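Long-range contact in CRISPR-associated endonuclease Cas12b (Alicyclobacillus acidoterrestris, PDB 5U31), which cleaves target DNA under the direction of a guide RNA, defending its bacterium against viruses and other mobile genetic elements: residues I7-M16 / V440-L451. The protein carries 3 engineered substitutions. Numbering follows the deposited sequence.
Sequences IKVKLRLDDM and VPISMSEQLDNL. With nucleotides of chain B.
Leu11 and Ile442 meet in a single antiparallel bridge as a non-hydrogen-bonded pair, flanked by two backbone bonds, Ser443 N to Lys10 O (2.8 Å) and Arg12 N to Pro441 O (2.9 Å). On the buried side, Val9 sits crosswise to both Ile442 and Leu448, its CG1 lying 3.5 Å from CG2 of Ile442 while its CG2 meets Leu448 CD1. Farther along, Ile7 divides its branches: CG2 rests on Leu448 CD2, and CD1, carried out on an extended chi2 (-179°), touches Leu451 CD1 tip to tip at 3.7 Å. Toward the helix 17-45, Val440 CG1 touches CD2 of Leu11 (3.6 Å), CD2 of Leu13 and CE of Met16. Ile419 and Phe421 of strand 418-421 and Phe407 of strand 405-408 join this apolar layer. The bridge thus couples two antiparallel sheets of the wedge (OBD) domain, joining its short N-terminal part (strand 3-10) to its second part, which the REC1 domain separates from it in sequence. Across the backbone from this layer lies the sgRNA. Arg12, bent at chi2 and chi3, has one guanidinium face on Pro441 CB, which sits 3.6 Å above the plane, displaced toward the rim, while its CD approaches OP1 of U29 of chain B. Ser443 CB packs against O5' of G30 of chain B; the aliphatic part of Lys10 runs beside the G30 phosphate, CD and CE near O5' and OP2, its NZ held in a salt bridge by Asp500. Gln447, reaching out fully extended, places OE1 2.9 Å from N2 of G30 and NE2 against the base of C92 of chain B.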
ATOM      1  N   ILE A   7       6.741  15.655 -15.083  1.00 30.43           N
ATOM      2  CA  ILE A   7       7.780  16.534 -14.568  1.00 31.00           C
ATOM      3  C   ILE A   7       7.103  17.838 -14.189  1.00 30.95           C
ATOM      4  O   ILE A   7       6.680  18.606 -15.063  1.00 44.66           O
ATOM      5  CB  ILE A   7       8.903  16.761 -15.587  1.00 31.69           C
ATOM      6  CG1 ILE A   7       9.680  15.466 -15.807  1.00 31.83           C
ATOM      7  CG2 ILE A   7       9.835  17.864 -15.109  1.00 32.34           C
ATOM      8  CD1 ILE A   7      10.828  15.608 -16.773  1.00 44.67           C
ATOM      9  N   LYS A   8       6.978  18.088 -12.890  1.00 30.86           N
ATOM     10  CA  LYS A   8       6.331  19.305 -12.426  1.00 30.87           C
ATOM     11  C   LYS A   8       7.330  20.452 -12.463  1.00 31.63           C
ATOM     12  O   LYS A   8       8.486  20.306 -12.050  1.00 38.52           O
ATOM     13  CB  LYS A   8       5.764  19.117 -11.021  1.00 30.56           C
ATOM     14  CG  LYS A   8       4.898  20.262 -10.526  1.00 30.53           C
ATOM     15  CD  LYS A   8       4.053  19.812  -9.348  1.00 30.14           C
ATOM     16  CE  LYS A   8       4.320  20.645  -8.106  1.00 63.53           C
ATOM     17  NZ  LYS A   8       3.498  20.206  -6.938  1.00 56.60           N
ATOM     18  N   VAL A   9       6.877  21.591 -12.959  1.00 31.79           N
ATOM     19  CA  VAL A   9       7.732  22.726 -13.255  1.00 32.58           C
ATOM     20  C   VAL A   9       7.135  23.943 -12.563  1.00 32.69           C
ATOM     21  O   VAL A   9       5.910  24.078 -12.487  1.00 52.51           O
ATOM     22  CB  VAL A   9       7.851  22.916 -14.784  1.00 34.02           C
ATOM     23  CG1 VAL A   9       7.477  24.326 -15.210  1.00 33.17           C
ATOM     24  CG2 VAL A   9       9.235  22.520 -15.269  1.00 33.42           C
ATOM     25  N   LYS A  10       7.990  24.801 -12.022  1.00 33.41           N
ATOM     26  CA  LYS A  10       7.546  25.996 -11.318  1.00 37.36           C
ATOM     27  C   LYS A  10       7.767  27.227 -12.187  1.00 38.39           C
ATOM     28  O   LYS A  10       8.826  27.387 -12.800  1.00 40.76           O
ATOM     29  CB  LYS A  10       8.292  26.154  -9.994  1.00 37.65           C
ATOM     30  CG  LYS A  10       7.752  27.235  -9.079  1.00 34.37           C
ATOM     31  CD  LYS A  10       8.699  27.427  -7.910  1.00 38.11           C
ATOM     32  CE  LYS A  10       8.051  28.181  -6.769  1.00 61.83           C
ATOM     33  NZ  LYS A  10       7.494  29.486  -7.214  1.00 77.07           N
ATOM     34  N   LEU A  11       6.762  28.099 -12.236  1.00 34.21           N
ATOM     35  CA  LEU A  11       6.820  29.304 -13.052  1.00 37.77           C
ATOM     36  C   LEU A  11       7.385  30.465 -12.240  1.00 42.69           C
ATOM     37  O   LEU A  11       6.926  30.729 -11.126  1.00 47.63           O
ATOM     38  CB  LEU A  11       5.430  29.657 -13.585  1.00 35.17           C
ATOM     39  CG  LEU A  11       4.729  28.570 -14.405  1.00 33.62           C
ATOM     40  CD1 LEU A  11       3.363  29.032 -14.868  1.00 33.17           C
ATOM     41  CD2 LEU A  11       5.578  28.167 -15.594  1.00 42.12           C
ATOM     42  N   ARG A  12       8.385  31.149 -12.799  1.00 36.52           N
ATOM     43  CA  ARG A  12       8.904  32.384 -12.209  1.00 37.45           C
ATOM     44  C   ARG A  12       7.948  33.511 -12.565  1.00 37.57           C
ATOM     45  O   ARG A  12       7.999  34.059 -13.667  1.00 39.64           O
ATOM     46  CB  ARG A  12      10.308  32.697 -12.715  1.00 38.43           C
ATOM     47  CG  ARG A  12      11.414  31.803 -12.191  1.00 38.57           C
ATOM     48  CD  ARG A  12      12.681  32.606 -11.926  1.00 39.79           C
ATOM     49  NE  ARG A  12      12.788  33.767 -12.806  1.00 55.83           N
ATOM     50  CZ  ARG A  12      13.430  33.767 -13.971  1.00 64.06           C
ATOM     51  NH1 ARG A  12      13.468  34.870 -14.709  1.00 41.82           N
ATOM     52  NH2 ARG A  12      14.032  32.665 -14.402  1.00 75.28           N
ATOM     53  N   LEU A  13       7.070  33.868 -11.631  1.00 37.31           N
ATOM     54  CA  LEU A  13       6.063  34.892 -11.868  1.00 38.33           C
ATOM     55  C   LEU A  13       6.312  36.142 -11.037  1.00 58.49           C
ATOM     56  O   LEU A  13       5.389  36.930 -10.815  1.00 55.09           O
ATOM     57  CB  LEU A  13       4.670  34.336 -11.582  1.00 36.41           C
ATOM     58  CG  LEU A  13       4.263  33.132 -12.421  1.00 35.53           C
ATOM     59  CD1 LEU A  13       2.914  32.611 -11.961  1.00 41.01           C
ATOM     60  CD2 LEU A  13       4.230  33.533 -13.878  1.00 35.74           C
ATOM     61  N   ASP A  14       7.546  36.331 -10.571  1.00 60.89           N
ATOM     62  CA  ASP A  14       7.847  37.477  -9.721  1.00 59.85           C
ATOM     63  C   ASP A  14       7.746  38.782 -10.501  1.00 57.71           C
ATOM     64  O   ASP A  14       7.191  39.769 -10.001  1.00 58.51           O
ATOM     65  CB  ASP A  14       9.236  37.309  -9.105  1.00 65.32           C
ATOM     66  CG  ASP A  14       9.348  36.053  -8.243  1.00 73.28           C
ATOM     67  OD1 ASP A  14       9.135  34.939  -8.774  1.00 67.20           O
ATOM     68  OD2 ASP A  14       9.650  36.177  -7.036  1.00 69.20           O
ATOM     69  N   ASP A  15       8.247  38.802 -11.733  1.00 53.92           N
ATOM     70  CA  ASP A  15       8.296  40.020 -12.530  1.00 65.38           C
ATOM     71  C   ASP A  15       7.016  40.283 -13.312  1.00 60.83           C
ATOM     72  O   ASP A  15       6.936  41.299 -14.012  1.00 55.38           O
ATOM     73  CB  ASP A  15       9.484  39.966 -13.498  1.00 79.87           C
ATOM     74  CG  ASP A  15      10.824  39.982 -12.783  1.00 84.55           C
ATOM     75  OD1 ASP A  15      10.844  40.201 -11.553  1.00 85.21           O
ATOM     76  OD2 ASP A  15      11.857  39.772 -13.452  1.00 85.45           O
HETATM   77  N   MSE A  16       6.020  39.405 -13.220  1.00 48.84           N
HETATM   78  CA  MSE A  16       4.776  39.595 -13.962  1.00 53.64           C
HETATM   79  C   MSE A  16       3.558  39.133 -13.164  1.00 42.29           C
HETATM   80  O   MSE A  16       3.049  38.033 -13.370  1.00 43.07           O
HETATM   81  CB  MSE A  16       4.839  38.871 -15.317  1.00 59.58           C
HETATM   82  CG  MSE A  16       5.392  37.457 -15.267  1.00 54.21           C
HETATM   83 SE   MSE A  16       5.926  36.701 -16.999  1.00 70.40          SE
HETATM   84  CE  MSE A  16       6.481  34.984 -16.322  1.00 80.98           C
ATOM     85  N   VAL A 440       6.526  32.406 -20.225  1.00 36.97           N
ATOM     86  CA  VAL A 440       6.761  32.401 -18.788  1.00 36.85           C
ATOM     87  C   VAL A 440       8.038  31.620 -18.492  1.00 37.10           C
ATOM     88  O   VAL A 440       8.142  30.446 -18.857  1.00 39.53           O
ATOM     89  CB  VAL A 440       5.567  31.802 -18.028  1.00 42.82           C
ATOM     90  CG1 VAL A 440       5.916  31.596 -16.570  1.00 53.07           C
ATOM     91  CG2 VAL A 440       4.350  32.702 -18.176  1.00 35.68           C
ATOM     92  N   PRO A 441       9.040  32.222 -17.854  1.00 37.89           N
ATOM     93  CA  PRO A 441      10.228  31.458 -17.467  1.00 38.13           C
ATOM     94  C   PRO A 441       9.924  30.451 -16.371  1.00 38.10           C
ATOM     95  O   PRO A 441       9.000  30.606 -15.568  1.00 42.08           O
ATOM     96  CB  PRO A 441      11.202  32.536 -16.971  1.00 39.23           C
ATOM     97  CG  PRO A 441      10.349  33.705 -16.646  1.00 39.32           C
ATOM     98  CD  PRO A 441       9.252  33.664 -17.663  1.00 38.77           C
ATOM     99  N   ILE A 442      10.744  29.406 -16.344  1.00 37.24           N
ATOM    100  CA  ILE A 442      10.634  28.321 -15.380  1.00 36.54           C
ATOM    101  C   ILE A 442      11.757  28.449 -14.363  1.00 42.33           C
ATOM    102  O   ILE A 442      12.908  28.719 -14.728  1.00 51.97           O
ATOM    103  CB  ILE A 442      10.708  26.956 -16.082  1.00 36.05           C
ATOM    104  CG1 ILE A 442       9.609  26.835 -17.131  1.00 35.53           C
ATOM    105  CG2 ILE A 442      10.649  25.832 -15.070  1.00 35.48           C
ATOM    106  CD1 ILE A 442       9.932  25.812 -18.179  1.00 37.67           C
ATOM    107  N   SER A 443      11.427  28.247 -13.091  1.00 36.78           N
ATOM    108  CA  SER A 443      12.461  28.172 -12.069  1.00 40.22           C
ATOM    109  C   SER A 443      13.389  26.990 -12.343  1.00 38.67           C
ATOM    110  O   SER A 443      12.964  25.944 -12.840  1.00 41.92           O
ATOM    111  CB  SER A 443      11.831  28.047 -10.680  1.00 45.66           C
ATOM    112  OG  SER A 443      11.151  29.237 -10.311  1.00 42.56           O
HETATM  113  N   MSE A 444      14.670  27.177 -12.027  1.00 38.19           N
HETATM  114  CA  MSE A 444      15.704  26.162 -12.241  1.00 38.40           C
HETATM  115  C   MSE A 444      15.302  24.793 -11.718  1.00 42.55           C
HETATM  116  O   MSE A 444      14.774  24.667 -10.613  1.00 45.93           O
HETATM  117  CB  MSE A 444      17.011  26.578 -11.569  1.00 72.43           C
HETATM  118  CG  MSE A 444      17.670  27.791 -12.179  1.00111.57           C
HETATM  119 SE   MSE A 444      18.117  27.536 -14.053  1.00135.88          SE
HETATM  120  CE  MSE A 444      19.373  29.014 -14.245  1.00139.10           C
ATOM    121  N   SER A 445      15.563  23.758 -12.508  1.00 44.26           N
ATOM    122  CA  SER A 445      15.169  22.412 -12.117  1.00 36.47           C
ATOM    123  C   SER A 445      16.186  21.428 -12.671  1.00 36.79           C
ATOM    124  O   SER A 445      16.216  21.188 -13.882  1.00 47.41           O
ATOM    125  CB  SER A 445      13.769  22.090 -12.618  1.00 35.53           C
ATOM    126  OG  SER A 445      13.414  20.766 -12.279  1.00 39.97           O
ATOM    127  N   GLU A 446      17.016  20.864 -11.791  1.00 47.37           N
ATOM    128  CA  GLU A 446      17.939  19.823 -12.230  1.00 48.24           C
ATOM    129  C   GLU A 446      17.192  18.651 -12.846  1.00 36.85           C
ATOM    130  O   GLU A 446      17.750  17.925 -13.674  1.00 37.10           O
ATOM    131  CB  GLU A 446      18.804  19.347 -11.064  1.00 58.39           C
ATOM    132  CG  GLU A 446      19.754  20.398 -10.518  1.00 76.38           C
ATOM    133  CD  GLU A 446      20.562  19.893  -9.335  1.00 89.42           C
ATOM    134  OE1 GLU A 446      20.206  18.833  -8.776  1.00 93.13           O
ATOM    135  OE2 GLU A 446      21.555  20.555  -8.966  1.00 88.11           O
ATOM    136  N   GLN A 447      15.929  18.457 -12.461  1.00 47.51           N
ATOM    137  CA  GLN A 447      15.120  17.411 -13.073  1.00 39.75           C
ATOM    138  C   GLN A 447      14.921  17.660 -14.560  1.00 42.58           C
ATOM    139  O   GLN A 447      14.830  16.705 -15.340  1.00 48.62           O
ATOM    140  CB  GLN A 447      13.775  17.319 -12.359  1.00 34.00           C
ATOM    141  CG  GLN A 447      12.944  16.114 -12.719  1.00 33.27           C
ATOM    142  CD  GLN A 447      11.722  15.998 -11.838  1.00 38.23           C
ATOM    143  OE1 GLN A 447      11.065  16.995 -11.545  1.00 50.75           O
ATOM    144  NE2 GLN A 447      11.421  14.782 -11.392  1.00 32.08           N
ATOM    145  N   LEU A 448      14.858  18.930 -14.973  1.00 42.78           N
ATOM    146  CA  LEU A 448      14.700  19.261 -16.386  1.00 35.65           C
ATOM    147  C   LEU A 448      15.962  18.983 -17.190  1.00 38.10           C
ATOM    148  O   LEU A 448      15.892  18.899 -18.421  1.00 41.54           O
ATOM    149  CB  LEU A 448      14.302  20.730 -16.551  1.00 35.89           C
ATOM    150  CG  LEU A 448      12.902  21.159 -16.107  1.00 35.11           C
ATOM    151  CD1 LEU A 448      12.716  22.656 -16.277  1.00 35.55           C
ATOM    152  CD2 LEU A 448      11.852  20.414 -16.894  1.00 34.40           C
ATOM    153  N   ASP A 449      17.112  18.837 -16.533  1.00 37.10           N
ATOM    154  CA  ASP A 449      18.326  18.518 -17.270  1.00 37.99           C
ATOM    155  C   ASP A 449      18.254  17.160 -17.952  1.00 37.71           C
ATOM    156  O   ASP A 449      19.104  16.868 -18.798  1.00 52.95           O
ATOM    157  CB  ASP A 449      19.540  18.569 -16.344  1.00 46.45           C
ATOM    158  CG  ASP A 449      19.734  19.931 -15.704  1.00 63.88           C
ATOM    159  OD1 ASP A 449      19.207  20.935 -16.233  1.00 62.84           O
ATOM    160  OD2 ASP A 449      20.423  19.992 -14.666  1.00 69.66           O
ATOM    161  N   ASN A 450      17.272  16.325 -17.611  1.00 37.97           N
ATOM    162  CA  ASN A 450      17.069  15.059 -18.305  1.00 48.40           C
ATOM    163  C   ASN A 450      16.300  15.217 -19.610  1.00 47.15           C
ATOM    164  O   ASN A 450      15.989  14.207 -20.250  1.00 52.62           O
ATOM    165  CB  ASN A 450      16.325  14.062 -17.403  1.00 55.69           C
ATOM    166  CG  ASN A 450      17.117  13.674 -16.167  1.00 57.73           C
ATOM    167  OD1 ASN A 450      18.341  13.546 -16.207  1.00 63.95           O
ATOM    168  ND2 ASN A 450      16.413  13.479 -15.059  1.00 56.87           N
ATOM    169  N   LEU A 451      15.982  16.442 -20.017  1.00 47.43           N
ATOM    170  CA  LEU A 451      15.230  16.696 -21.239  1.00 42.13           C
ATOM    171  C   LEU A 451      16.101  17.479 -22.210  1.00 43.62           C
ATOM    172  O   LEU A 451      16.574  18.573 -21.883  1.00 54.18           O
ATOM    173  CB  LEU A 451      13.940  17.460 -20.942  1.00 35.78           C
ATOM    174  CG  LEU A 451      12.999  16.760 -19.966  1.00 34.77           C
ATOM    175  CD1 LEU A 451      11.755  17.588 -19.757  1.00 36.52           C
ATOM    176  CD2 LEU A 451      12.640  15.394 -20.496  1.00 34.42           C
TER
ATOM    177  P     G B  30      12.115  27.656  -6.357  1.00 54.00           P
ATOM    178  OP1   G B  30      12.097  29.099  -6.702  1.00 56.32           O
ATOM    179  OP2   G B  30      11.214  27.144  -5.296  1.00 70.64           O
ATOM    180  O5'   G B  30      11.830  26.832  -7.687  1.00 54.00           O
ATOM    181  C5'   G B  30      12.369  25.533  -7.873  1.00 37.41           C
ATOM    182  C4'   G B  30      11.311  24.541  -8.289  1.00 35.04           C
ATOM    183  O4'   G B  30      11.836  23.698  -9.340  1.00 42.05           O
ATOM    184  C3'   G B  30      10.862  23.577  -7.202  1.00 34.49           C
ATOM    185  O3'   G B  30       9.825  24.116  -6.406  1.00 45.76           O
ATOM    186  C2'   G B  30      10.449  22.328  -7.975  1.00 37.86           C
ATOM    187  O2'   G B  30       9.110  22.424  -8.432  1.00 35.47           O
ATOM    188  C1'   G B  30      11.383  22.375  -9.183  1.00 36.65           C
ATOM    189  N9    G B  30      12.559  21.496  -9.053  1.00 42.22           N
ATOM    190  C8    G B  30      13.869  21.904  -9.082  1.00 40.39           C
ATOM    191  N7    G B  30      14.714  20.917  -8.978  1.00 41.13           N
ATOM    192  C5    G B  30      13.909  19.792  -8.879  1.00 34.68           C
ATOM    193  C6    G B  30      14.264  18.428  -8.742  1.00 34.45           C
ATOM    194  O6    G B  30      15.393  17.931  -8.680  1.00 54.44           O
ATOM    195  N1    G B  30      13.142  17.615  -8.676  1.00 35.50           N
ATOM    196  C2    G B  30      11.844  18.054  -8.733  1.00 34.43           C
ATOM    197  N2    G B  30      10.897  17.108  -8.654  1.00 44.47           N
ATOM    198  N3    G B  30      11.497  19.323  -8.863  1.00 36.21           N
ATOM    199  C4    G B  30      12.574  20.130  -8.929  1.00 40.72           C
ATOM    200  P     U B  29      15.992  30.570 -10.118  1.00 64.59           P
ATOM    201  OP1   U B  29      15.072  30.419 -11.274  1.00 64.07           O
ATOM    202  OP2   U B  29      15.813  31.697  -9.166  1.00 63.62           O
ATOM    203  O5'   U B  29      15.963  29.219  -9.279  1.00 56.97           O
ATOM    204  C5'   U B  29      14.974  29.009  -8.288  1.00 61.65           C
ATOM    205  C4'   U B  29      15.522  28.266  -7.097  1.00 59.20           C
ATOM    206  O4'   U B  29      16.736  28.906  -6.624  1.00 61.15           O
ATOM    207  C3'   U B  29      14.614  28.247  -5.881  1.00 58.19           C
ATOM    208  O3'   U B  29      13.615  27.252  -5.968  1.00 48.35           O
ATOM    209  C2'   U B  29      15.588  28.035  -4.731  1.00 66.45           C
ATOM    210  O2'   U B  29      15.945  26.665  -4.619  1.00 75.30           O
ATOM    211  C1'   U B  29      16.810  28.817  -5.216  1.00 57.01           C
ATOM    212  N1    U B  29      16.889  30.188  -4.652  1.00 65.01           N
ATOM    213  C2    U B  29      17.015  30.351  -3.280  1.00 68.15           C
ATOM    214  O2    U B  29      17.043  29.432  -2.479  1.00 71.03           O
ATOM    215  N3    U B  29      17.099  31.654  -2.856  1.00 70.40           N
ATOM    216  C4    U B  29      17.081  32.793  -3.631  1.00 65.84           C
ATOM    217  O4    U B  29      17.168  33.897  -3.089  1.00 76.27           O
ATOM    218  C5    U B  29      16.962  32.547  -5.034  1.00 50.35           C
ATOM    219  C6    U B  29      16.876  31.288  -5.481  1.00 58.22           C
ATOM    220  P     C B  92      15.134   8.123 -10.178  1.00 35.14           P
ATOM    221  OP1   C B  92      15.024   6.850 -10.943  1.00 32.82           O
ATOM    222  OP2   C B  92      16.154   9.101 -10.629  1.00 45.32           O
ATOM    223  O5'   C B  92      13.741   8.897 -10.107  1.00 32.27           O
ATOM    224  C5'   C B  92      12.604   8.325  -9.469  1.00 31.63           C
ATOM    225  C4'   C B  92      11.601   9.376  -9.052  1.00 31.25           C
ATOM    226  O4'   C B  92      12.230  10.323  -8.149  1.00 40.30           O
ATOM    227  C3'   C B  92      11.035  10.246 -10.163  1.00 31.12           C
ATOM    228  O3'   C B  92       9.970   9.624 -10.850  1.00 30.61           O
ATOM    229  C2'   C B  92      10.608  11.503  -9.419  1.00 31.06           C
ATOM    230  O2'   C B  92       9.365  11.297  -8.767  1.00 37.44           O
ATOM    231  C1'   C B  92      11.695  11.612  -8.352  1.00 31.86           C
ATOM    232  N1    C B  92      12.793  12.525  -8.749  1.00 32.25           N
ATOM    233  C2    C B  92      12.625  13.904  -8.569  1.00 35.98           C
ATOM    234  O2    C B  92      11.563  14.333  -8.089  1.00 32.00           O
ATOM    235  N3    C B  92      13.623  14.745  -8.923  1.00 33.12           N
ATOM    236  C4    C B  92      14.752  14.258  -9.432  1.00 33.63           C
ATOM    237  N4    C B  92      15.705  15.126  -9.767  1.00 34.39           N
ATOM    238  C5    C B  92      14.952  12.862  -9.627  1.00 42.07           C
ATOM    239  C6    C B  92      13.958  12.037  -9.272  1.00 35.60           C
TER